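Local coordinates for protein TCR beta chain (Gallus gallus, PDB 6LIR) that pairs with the alpha chain to form the chicken alpha-beta T-cell receptor, which probably recognises peptides presented by MHC molecules, at residues B[15-20]-B[70-75]. Residues are numbered along the deposited sequence; the frame is centred on the assembly and turned at random.
Sequences NATLSC and VFHLDI
Residues 16-20 and 70-75 lie on the paired B and E strands of the immunoglobulin V-set domain, running antiparallel in the three-stranded sheet that strand 61-67 completes. Ala-16, Leu-18 and Cys-20 sit opposite Ile-75, Leu-73 and Phe-71 as hydrogen-bonded pairs. Leu-18 and Leu-73 exchange bonds both ways: Leu-73 N reaches Leu-18 O at 2.6 Å, and Leu-18 N returns to Leu-73 O at 2.7 Å. The Ala-16/Ile-75 pair is lopsided, with a short, straight bond from Ile-75 N to Ala-16 O (2.6 Å) and a weak return bond from Ala-16 N to Ile-75 O (3.3 Å).

The non-hydrogen-bonded pairs place polar side chains on the other face. Thr-17 and Asp-74 lie alongside each other, pointing the same way, and the Thr-17 hydroxyl OG1 donates to Asp-74 OD1 over a very short 2.5 Å. Ser-19 OG, set anti to its own carbonyl carbon (chi1 -53°), hydrogen-bonds ND1 of His-72 (2.6 Å) at the ring's edge, near its plane. Val-70 CG1 rests over one face of that ring, offset toward the rim, while Ser-66 OG bonds weakly to NE2. Replacing His-72 with an alanine would probably leave Ser-19 OG without this partner and Val-70 CG1 without its ring.

The opposite face turns into the sandwich, where Cys-20 SG is joined to Cys-88 in the disulfide that ties the two sheets and Phe-71 meets Trp-31. Paired hydroxyl, carboxylate and imidazole groups outside, with aliphatic and aromatic groups inside, imply a strand pair with one face toward solvent and the other toward the core.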
ATOM      1  N   ASN B  15      -8.436   6.758 -25.690  1.00 64.88           N
ATOM      2  CA  ASN B  15      -9.190   7.648 -24.828  1.00 59.15           C
ATOM      3  C   ASN B  15      -9.899   6.818 -23.767  1.00 61.73           C
ATOM      4  O   ASN B  15     -10.220   5.646 -23.979  1.00 64.55           O
ATOM      5  CB  ASN B  15     -10.214   8.458 -25.625  1.00 64.99           C
ATOM      6  CG  ASN B  15      -9.568   9.468 -26.552  1.00 67.59           C
ATOM      7  OD1 ASN B  15      -8.478   9.971 -26.282  1.00 66.22           O
ATOM      8  ND2 ASN B  15     -10.244   9.773 -27.654  1.00 71.67           N
ATOM      9  N   ALA B  16     -10.141   7.443 -22.619  1.00 56.19           N
ATOM     10  CA  ALA B  16     -10.745   6.738 -21.501  1.00 49.42           C
ATOM     11  C   ALA B  16     -11.276   7.754 -20.510  1.00 44.57           C
ATOM     12  O   ALA B  16     -10.763   8.872 -20.410  1.00 43.40           O
ATOM     13  CB  ALA B  16      -9.750   5.798 -20.813  1.00 53.09           C
ATOM     14  N   THR B  17     -12.296   7.342 -19.767  1.00 52.25           N
ATOM     15  CA  THR B  17     -12.910   8.166 -18.740  1.00 52.90           C
ATOM     16  C   THR B  17     -12.808   7.454 -17.401  1.00 52.02           C
ATOM     17  O   THR B  17     -13.193   6.285 -17.283  1.00 53.14           O
ATOM     18  CB  THR B  17     -14.376   8.456 -19.075  1.00 54.75           C
ATOM     19  OG1 THR B  17     -14.442   9.301 -20.229  1.00 48.62           O
ATOM     20  CG2 THR B  17     -15.073   9.137 -17.904  1.00 48.91           C
ATOM     21  N   LEU B  18     -12.267   8.149 -16.404  1.00 51.68           N
ATOM     22  CA  LEU B  18     -12.361   7.712 -15.019  1.00 49.07           C
ATOM     23  C   LEU B  18     -13.460   8.527 -14.360  1.00 48.69           C
ATOM     24  O   LEU B  18     -13.441   9.763 -14.404  1.00 53.64           O
ATOM     25  CB  LEU B  18     -11.040   7.903 -14.273  1.00 42.19           C
ATOM     26  CG  LEU B  18      -9.841   7.030 -14.647  1.00 51.25           C
ATOM     27  CD1 LEU B  18      -8.614   7.422 -13.820  1.00 45.62           C
ATOM     28  CD2 LEU B  18     -10.170   5.562 -14.460  1.00 51.21           C
ATOM     29  N   SER B  19     -14.413   7.840 -13.753  1.00 40.97           N
ATOM     30  CA  SER B  19     -15.572   8.491 -13.173  1.00 44.63           C
ATOM     31  C   SER B  19     -15.586   8.257 -11.674  1.00 47.02           C
ATOM     32  O   SER B  19     -15.509   7.114 -11.220  1.00 48.87           O
ATOM     33  CB  SER B  19     -16.864   7.994 -13.828  1.00 47.23           C
ATOM     34  OG  SER B  19     -16.799   8.126 -15.240  1.00 51.44           O
ATOM     35  N   CYS B  20     -15.681   9.339 -10.917  1.00 43.84           N
ATOM     36  CA  CYS B  20     -15.744   9.278  -9.467  1.00 42.32           C
ATOM     37  C   CYS B  20     -17.162   9.546  -8.989  1.00 44.52           C
ATOM     38  O   CYS B  20     -17.842  10.443  -9.497  1.00 43.53           O
ATOM     39  CB  CYS B  20     -14.788  10.285  -8.835  1.00 44.50           C
ATOM     40  SG  CYS B  20     -14.921  10.406  -7.047  1.00 50.57           S
ATOM     41  N   VAL B  70     -21.299  12.790  -9.467  1.00 39.80           N
ATOM     42  CA  VAL B  70     -20.393  12.165 -10.422  1.00 45.26           C
ATOM     43  C   VAL B  70     -19.477  13.221 -11.019  1.00 46.99           C
ATOM     44  O   VAL B  70     -19.946  14.258 -11.504  1.00 42.39           O
ATOM     45  CB  VAL B  70     -21.165  11.438 -11.543  1.00 44.38           C
ATOM     46  CG1 VAL B  70     -20.195  10.778 -12.511  1.00 44.61           C
ATOM     47  CG2 VAL B  70     -22.120  10.414 -10.958  1.00 44.19           C
ATOM     48  N   PHE B  71     -18.175  12.934 -11.026  1.00 37.62           N
ATOM     49  CA  PHE B  71     -17.169  13.813 -11.613  1.00 39.61           C
ATOM     50  C   PHE B  71     -16.290  12.963 -12.521  1.00 41.16           C
ATOM     51  O   PHE B  71     -15.570  12.079 -12.042  1.00 38.66           O
ATOM     52  CB  PHE B  71     -16.340  14.495 -10.524  1.00 40.61           C
ATOM     53  CG  PHE B  71     -15.455  15.598 -11.027  1.00 39.72           C
ATOM     54  CD1 PHE B  71     -15.802  16.332 -12.148  1.00 41.66           C
ATOM     55  CD2 PHE B  71     -14.276  15.906 -10.366  1.00 39.90           C
ATOM     56  CE1 PHE B  71     -14.987  17.355 -12.606  1.00 44.71           C
ATOM     57  CE2 PHE B  71     -13.455  16.924 -10.818  1.00 40.49           C
ATOM     58  CZ  PHE B  71     -13.810  17.650 -11.940  1.00 41.01           C
ATOM     59  N   HIS B  72     -16.343  13.237 -13.823  1.00 37.09           N
ATOM     60  CA  HIS B  72     -15.608  12.460 -14.810  1.00 38.12           C
ATOM     61  C   HIS B  72     -14.254  13.090 -15.095  1.00 41.88           C
ATOM     62  O   HIS B  72     -14.141  14.308 -15.245  1.00 43.45           O
ATOM     63  CB  HIS B  72     -16.394  12.363 -16.120  1.00 41.66           C
ATOM     64  CG  HIS B  72     -17.736  11.720 -15.980  1.00 43.33           C
ATOM     65  ND1 HIS B  72     -17.903  10.353 -15.927  1.00 45.12           N
ATOM     66  CD2 HIS B  72     -18.976  12.255 -15.894  1.00 48.59           C
ATOM     67  CE1 HIS B  72     -19.190  10.074 -15.807  1.00 48.26           C
ATOM     68  NE2 HIS B  72     -19.862  11.210 -15.785  1.00 48.09           N
ATOM     69  N   LEU B  73     -13.234  12.242 -15.210  1.00 37.85           N
ATOM     70  CA  LEU B  73     -11.913  12.641 -15.680  1.00 41.67           C
ATOM     71  C   LEU B  73     -11.645  11.926 -16.995  1.00 47.25           C
ATOM     72  O   LEU B  73     -11.622  10.691 -17.037  1.00 43.53           O
ATOM     73  CB  LEU B  73     -10.828  12.313 -14.651  1.00 38.39           C
ATOM     74  CG  LEU B  73      -9.407  12.725 -15.054  1.00 41.16           C
ATOM     75  CD1 LEU B  73      -9.247  14.244 -15.049  1.00 39.22           C
ATOM     76  CD2 LEU B  73      -8.364  12.068 -14.154  1.00 38.23           C
ATOM     77  N   ASP B  74     -11.442  12.693 -18.062  1.00 45.27           N
ATOM     78  CA  ASP B  74     -11.239  12.139 -19.394  1.00 47.94           C
ATOM     79  C   ASP B  74      -9.753  12.148 -19.723  1.00 49.45           C
ATOM     80  O   ASP B  74      -9.080  13.169 -19.552  1.00 51.34           O
ATOM     81  CB  ASP B  74     -12.013  12.936 -20.448  1.00 47.90           C
ATOM     82  CG  ASP B  74     -13.517  12.812 -20.291  1.00 53.21           C
ATOM     83  OD1 ASP B  74     -13.998  11.706 -19.968  1.00 50.71           O
ATOM     84  OD2 ASP B  74     -14.221  13.825 -20.492  1.00 61.51           O
ATOM     85  N   ILE B  75      -9.249  11.010 -20.193  1.00 53.99           N
ATOM     86  CA  ILE B  75      -7.850  10.855 -20.572  1.00 53.84           C
ATOM     87  C   ILE B  75      -7.768  11.005 -22.086  1.00 61.11           C
ATOM     88  O   ILE B  75      -8.267  10.158 -22.834  1.00 60.18           O
ATOM     89  CB  ILE B  75      -7.289   9.500 -20.119  1.00 53.38           C
ATOM     90  CG1 ILE B  75      -7.377   9.356 -18.595  1.00 57.32           C
ATOM     91  CG2 ILE B  75      -5.863   9.320 -20.627  1.00 60.34           C
ATOM     92  CD1 ILE B  75      -6.105   9.711 -17.859  1.00 53.23           C
TER